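Local coordinates for periplasmic binding protein component of an ABC type zinc uptake transporter (Synechocystis sp., PDB 2OV3), which probably captures zinc in the periplasm and hands it to the membrane components of an ABC-type zinc uptake transporter, at residues 54-59 with 78-83; 97-102 with 167-172. All coordinates share one frame; numbering follows the deposited sequence.

Overall arrangement
Both contacts belong to one two-lobed zinc-binding chain, and their centres lie about 17 Å apart. Contact 1 pairs two parallel strands at one margin of one of the chain's two four-stranded sheets. Contact 2 lies between the lobes: the loop 97-102, which follows strand 78-81, meets the start of helix 169-174, and H101 of that loop binds zinc together with H37 and H165. I58, just past the first strand of contact 1, bridges the two, its CG2 lying 3.4 Å from P100 O and 3.6 Å from I102 CD1. The I58 side chain is about 9 Å from the zinc, so the turn after strand 54-57 packs against the metal-site loop without touching the ion.

Contact 1 of 2, residues 54-59 with 78-83; sequences AYVLIG and KLIDSA
I80 packs along strand 54-57 from its first side-chain carbon to its last. CB sits 3.6 Å from Y55 O and also approaches V56 CA; CG1 stays beside the same carbonyl, because it is anti to the carbonyl carbon of I80 (chi1 -46°). The tip, CD1, touches both A54 CB at 3.9 Å and V56 CG2 at 4.0 Å. A branched aliphatic suits this face, which helix 106-123 covers through I116. On the other face L57 CD1 rests on L79 CB. The backbones are joined by Y55 N to K78 O, I80 N to Y55 O and L57 N to I80 O, the second bond being the straightest at 169°. Where the strands end, S82 grips L57 O twice: its OG donates in the carbonyl plane, onto a lone pair, at 2.7 Å, while its N comes from above that plane at 3.1 Å. Serine is short enough to fold its hydroxyl back in this way. D81 OD1 accepts from A83 N, forming an Asx turn. With helix 67-73 between them, the two neighbouring parallel strands make a beta-alpha-beta unit, with 78-81 as the outermost strand of its four-stranded sheet.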
loop_
_atom_site.group_PDB
_atom_site.type_symbol
_atom_site.label_atom_id
_atom_site.label_comp_id
_atom_site.label_asym_id
_atom_site.label_seq_id
_atom_site.Cartn_x
_atom_site.Cartn_y
_atom_site.Cartn_z
ATOM N N ALA A 54 8.185 -5.765 19.094
ATOM C CA ALA A 54 8.562 -6.068 17.722
ATOM C C ALA A 54 8.140 -4.907 16.836
ATOM O O ALA A 54 7.437 -4.001 17.276
ATOM C CB ALA A 54 7.882 -7.351 17.255
ATOM N N TYR A 55 8.564 -4.955 15.583
ATOM C CA TYR A 55 8.225 -3.932 14.613
ATOM C C TYR A 55 7.968 -4.644 13.289
ATOM O O TYR A 55 8.789 -5.441 12.832
ATOM C CB TYR A 55 9.382 -2.951 14.456
ATOM C CG TYR A 55 9.088 -1.765 13.563
ATOM C CD1 TYR A 55 8.975 -0.474 14.102
ATOM C CD2 TYR A 55 8.972 -1.918 12.171
ATOM C CE1 TYR A 55 8.768 0.633 13.278
ATOM C CE2 TYR A 55 8.762 -0.815 11.338
ATOM C CZ TYR A 55 8.667 0.455 11.904
ATOM O OH TYR A 55 8.504 1.552 11.092
ATOM N N VAL A 56 6.818 -4.364 12.686
ATOM C CA VAL A 56 6.472 -4.991 11.420
ATOM C C VAL A 56 6.880 -4.141 10.217
ATOM O O VAL A 56 6.218 -3.151 9.874
ATOM C CB VAL A 56 4.953 -5.267 11.298
ATOM C CG1 VAL A 56 4.687 -6.117 10.062
ATOM C CG2 VAL A 56 4.431 -5.965 12.552
ATOM N N LEU A 57 7.976 -4.538 9.579
ATOM C CA LEU A 57 8.468 -3.846 8.401
ATOM C C LEU A 57 7.628 -4.277 7.209
ATOM O O LEU A 57 7.081 -5.387 7.181
ATOM C CB LEU A 57 9.920 -4.230 8.119
ATOM C CG LEU A 57 10.972 -4.034 9.213
ATOM C CD1 LEU A 57 12.201 -4.858 8.880
ATOM C CD2 LEU A 57 11.326 -2.558 9.343
ATOM N N ILE A 58 7.506 -3.379 6.237
ATOM C CA ILE A 58 6.792 -3.665 5.000
ATOM C C ILE A 58 7.823 -4.457 4.189
ATOM O O ILE A 58 7.489 -5.386 3.456
ATOM C CB ILE A 58 6.419 -2.357 4.232
ATOM C CG1 ILE A 58 5.077 -1.814 4.730
ATOM C CG2 ILE A 58 6.341 -2.614 2.726
ATOM C CD1 ILE A 58 5.229 -0.680 5.714
ATOM N N GLY A 59 9.088 -4.086 4.369
ATOM C CA GLY A 59 10.171 -4.741 3.664
ATOM C C GLY A 59 10.392 -4.102 2.308
ATOM O O GLY A 59 9.865 -3.021 2.044
ATOM N N LYS A 78 12.095 -7.067 17.779
ATOM C CA LYS A 78 12.113 -8.015 16.668
ATOM C C LYS A 78 11.590 -7.360 15.395
ATOM O O LYS A 78 10.466 -6.859 15.367
ATOM C CB LYS A 78 11.257 -9.246 16.981
ATOM C CG LYS A 78 11.267 -10.305 15.877
ATOM C CD LYS A 78 12.605 -11.045 15.830
ATOM C CE LYS A 78 12.688 -12.044 14.672
ATOM N NZ LYS A 78 12.766 -11.376 13.338
ATOM N N LEU A 79 12.405 -7.361 14.344
ATOM C CA LEU A 79 11.987 -6.775 13.079
ATOM C C LEU A 79 11.303 -7.851 12.252
ATOM O O LEU A 79 11.877 -8.896 11.962
ATOM C CB LEU A 79 13.187 -6.205 12.316
ATOM C CG LEU A 79 14.000 -5.138 13.056
ATOM C CD1 LEU A 79 15.127 -4.643 12.167
ATOM C CD2 LEU A 79 13.085 -3.989 13.469
ATOM N N ILE A 80 10.060 -7.594 11.882
ATOM C CA ILE A 80 9.317 -8.554 11.098
ATOM C C ILE A 80 9.229 -8.081 9.646
ATOM O O ILE A 80 8.514 -7.130 9.328
ATOM C CB ILE A 80 7.893 -8.749 11.680
ATOM C CG1 ILE A 80 7.976 -8.905 13.204
ATOM C CG2 ILE A 80 7.247 -9.979 11.087
ATOM C CD1 ILE A 80 6.633 -8.979 13.909
ATOM N N ASP A 81 9.989 -8.734 8.778
ATOM C CA ASP A 81 9.970 -8.408 7.366
ATOM C C ASP A 81 8.748 -9.120 6.836
ATOM O O ASP A 81 8.794 -10.315 6.529
ATOM C CB ASP A 81 11.222 -8.946 6.678
ATOM C CG ASP A 81 11.273 -8.612 5.195
ATOM O OD1 ASP A 81 10.345 -7.951 4.685
ATOM O OD2 ASP A 81 12.261 -9.011 4.539
ATOM N N SER A 82 7.641 -8.395 6.748
ATOM C CA SER A 82 6.409 -8.998 6.274
ATOM C C SER A 82 6.414 -9.300 4.777
ATOM O O SER A 82 5.506 -9.964 4.284
ATOM C CB SER A 82 5.212 -8.108 6.624
ATOM O OG SER A 82 5.255 -6.899 5.898
ATOM N N ALA A 83 7.430 -8.833 4.057
ATOM C CA ALA A 83 7.502 -9.074 2.615
ATOM C C ALA A 83 8.323 -10.304 2.231
ATOM O O ALA A 83 8.374 -10.669 1.059
ATOM C CB ALA A 83 8.074 -7.849 1.910
#

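Contact 2 of 2, residues 97-102 with 167-172. With ZN (zinc ion), chain B.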
loop_
_atom_site.group_PDB
_atom_site.type_symbol
_atom_site.label_atom_id
_atom_site.label_comp_id
_atom_site.label_asym_id
_atom_site.label_seq_id
_atom_site.Cartn_x
_atom_site.Cartn_y
_atom_site.Cartn_z
ATOM N N VAL A 97 15.144 -1.883 -8.948
ATOM C CA VAL A 97 14.779 -1.590 -7.567
ATOM C C VAL A 97 13.388 -2.181 -7.339
ATOM O O VAL A 97 12.507 -2.054 -8.192
ATOM C CB VAL A 97 14.767 -0.058 -7.300
ATOM C CG1 VAL A 97 14.257 0.233 -5.905
ATOM C CG2 VAL A 97 16.177 0.500 -7.453
ATOM N N ALA A 98 13.201 -2.846 -6.203
ATOM C CA ALA A 98 11.920 -3.463 -5.889
ATOM C C ALA A 98 10.854 -2.449 -5.500
ATOM O O ALA A 98 11.140 -1.423 -4.889
ATOM C CB ALA A 98 12.088 -4.488 -4.777
ATOM N N ASP A 99 9.619 -2.757 -5.877
ATOM C CA ASP A 99 8.463 -1.928 -5.573
ATOM C C ASP A 99 7.916 -2.409 -4.223
ATOM O O ASP A 99 7.463 -3.539 -4.098
ATOM C CB ASP A 99 7.416 -2.109 -6.661
ATOM C CG ASP A 99 6.233 -1.179 -6.484
ATOM O OD1 ASP A 99 5.900 -0.866 -5.336
ATOM O OD2 ASP A 99 5.639 -0.777 -7.493
ATOM N N PRO A 100 7.938 -1.544 -3.195
ATOM C CA PRO A 100 7.461 -1.879 -1.846
ATOM C C PRO A 100 5.946 -1.908 -1.566
ATOM O O PRO A 100 5.521 -2.493 -0.569
ATOM C CB PRO A 100 8.181 -0.848 -0.981
ATOM C CG PRO A 100 8.127 0.374 -1.850
ATOM C CD PRO A 100 8.470 -0.166 -3.240
ATOM N N HIS A 101 5.145 -1.294 -2.439
ATOM C CA HIS A 101 3.690 -1.226 -2.268
ATOM C C HIS A 101 2.937 -2.559 -2.388
ATOM O O HIS A 101 1.948 -2.639 -3.121
ATOM C CB HIS A 101 3.086 -0.242 -3.283
ATOM C CG HIS A 101 3.859 1.031 -3.439
ATOM N ND1 HIS A 101 4.896 1.166 -4.340
ATOM C CD2 HIS A 101 3.759 2.220 -2.803
ATOM C CE1 HIS A 101 5.400 2.385 -4.248
ATOM N NE2 HIS A 101 4.728 3.042 -3.322
ATOM N N ILE A 102 3.369 -3.597 -1.678
ATOM C CA ILE A 102 2.673 -4.879 -1.766
ATOM C C ILE A 102 1.445 -4.939 -0.836
ATOM O O ILE A 102 0.611 -5.831 -0.960
ATOM C CB ILE A 102 3.637 -6.101 -1.449
ATOM C CG1 ILE A 102 3.954 -6.201 0.050
ATOM C CG2 ILE A 102 4.945 -5.961 -2.210
ATOM C CD1 ILE A 102 4.764 -5.078 0.586
ATOM N N SER A 167 1.692 3.736 -6.680
ATOM C CA SER A 167 1.606 2.853 -5.539
ATOM C C SER A 167 0.613 1.736 -5.761
ATOM O O SER A 167 0.265 1.042 -4.817
ATOM C CB SER A 167 1.194 3.638 -4.304
ATOM O OG SER A 167 -0.164 4.003 -4.401
ATOM N N TRP A 168 0.164 1.537 -6.996
ATOM C CA TRP A 168 -0.806 0.483 -7.237
ATOM C C TRP A 168 -0.333 -0.570 -8.219
ATOM O O TRP A 168 -1.148 -1.258 -8.820
ATOM C CB TRP A 168 -2.128 1.074 -7.742
ATOM C CG TRP A 168 -2.633 2.238 -6.933
ATOM C CD1 TRP A 168 -2.357 3.562 -7.139
ATOM C CD2 TRP A 168 -3.465 2.181 -5.767
ATOM N NE1 TRP A 168 -2.962 4.330 -6.173
ATOM C CE2 TRP A 168 -3.643 3.509 -5.314
ATOM C CE3 TRP A 168 -4.070 1.137 -5.055
ATOM C CZ2 TRP A 168 -4.404 3.821 -4.190
ATOM C CZ3 TRP A 168 -4.830 1.448 -3.934
ATOM C CH2 TRP A 168 -4.986 2.779 -3.512
ATOM N N ALA A 169 0.974 -0.715 -8.383
ATOM C CA ALA A 169 1.488 -1.692 -9.336
ATOM C C ALA A 169 1.064 -3.130 -9.017
ATOM O O ALA A 169 0.715 -3.896 -9.920
ATOM C CB ALA A 169 3.009 -1.596 -9.404
ATOM N N TYR A 170 1.110 -3.491 -7.736
ATOM C CA TYR A 170 0.748 -4.835 -7.293
ATOM C C TYR A 170 -0.755 -5.044 -7.350
ATOM O O TYR A 170 -1.239 -6.146 -7.614
ATOM C CB TYR A 170 1.239 -5.072 -5.867
ATOM C CG TYR A 170 2.733 -5.194 -5.744
ATOM C CD1 TYR A 170 3.380 -6.371 -6.114
ATOM C CD2 TYR A 170 3.500 -4.151 -5.235
ATOM C CE1 TYR A 170 4.750 -6.506 -5.976
ATOM C CE2 TYR A 170 4.875 -4.279 -5.095
ATOM C CZ TYR A 170 5.497 -5.451 -5.462
ATOM O OH TYR A 170 6.860 -5.601 -5.314
ATOM N N PHE A 171 -1.494 -3.980 -7.079
ATOM C CA PHE A 171 -2.939 -4.048 -7.127
ATOM C C PHE A 171 -3.356 -4.181 -8.582
ATOM O O PHE A 171 -4.203 -4.991 -8.908
ATOM C CB PHE A 171 -3.531 -2.775 -6.545
ATOM C CG PHE A 171 -5.024 -2.660 -6.698
ATOM C CD1 PHE A 171 -5.872 -3.040 -5.668
ATOM C CD2 PHE A 171 -5.581 -2.126 -7.854
ATOM C CE1 PHE A 171 -7.248 -2.877 -5.779
ATOM C CE2 PHE A 171 -6.964 -1.959 -7.973
ATOM C CZ PHE A 171 -7.795 -2.337 -6.935
ATOM N N ALA A 172 -2.762 -3.374 -9.454
ATOM C CA ALA A 172 -3.102 -3.410 -10.871
ATOM C C ALA A 172 -2.644 -4.710 -11.538
ATOM O O ALA A 172 -3.177 -5.102 -12.567
ATOM C CB ALA A 172 -2.490 -2.210 -11.587
HETATM ZN ZN ZN B . 4.490 5.069 -2.201
HETATM O O HOH W 1 0.363 -1.945 -5.261
HETATM O O HOH W 2 2.723 5.532 -0.886
#
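H101 and S167 meet because the imidazole is turned with CG anti to its own carbonyl carbon (chi1 -43°), which lays one ring face against S167; a similar first torsion at Y170 (-70°) carries the phenol across to D99 and I102. S167 CA stands 3.6 Å from the centroid of the H101 ring, almost over its centre, as a CH-pi contact, and P100 CG lies over the rim of the opposite face. A small residue such as serine lets the backbone come this close. I102 CG2 covers one face of the Y170 ring, 3.5 Å from its centroid, the two side chains running side by side. The carboxylate of D99 slides past the same phenol with their planes 66° apart, and its OD2 reaches A169 CB. The Y170 hydroxyl is modelled very close to D99 O, 2.5 Å, though crowding there makes the exact length doubtful; L89 N binds the same hydroxyl. A phenylalanine in place of Y170 could still take I102 CG2 on its ring face, but would probably leave L89 N without its hydroxyl partner, and D99 O too if that approach is real, and the loop less firmly held to the helix. A water donates to H101 O and S167 O, joining the segments. D99 OD1 takes two bonds from H101, one from ND1 modelled at 2.5 Å, too short to trust exactly, and another of 3.0 Å from the backbone N, which closes an Asx turn. The far nitrogen, NE2, binds zinc at 2.3 Å, beside a water and with H37 and H165. D99 is therefore a second-shell residue: its bond to ND1 probably holds the imidazole's rotation, and its negative charge probably polarises the ring, making NE2 a stronger donor to the metal.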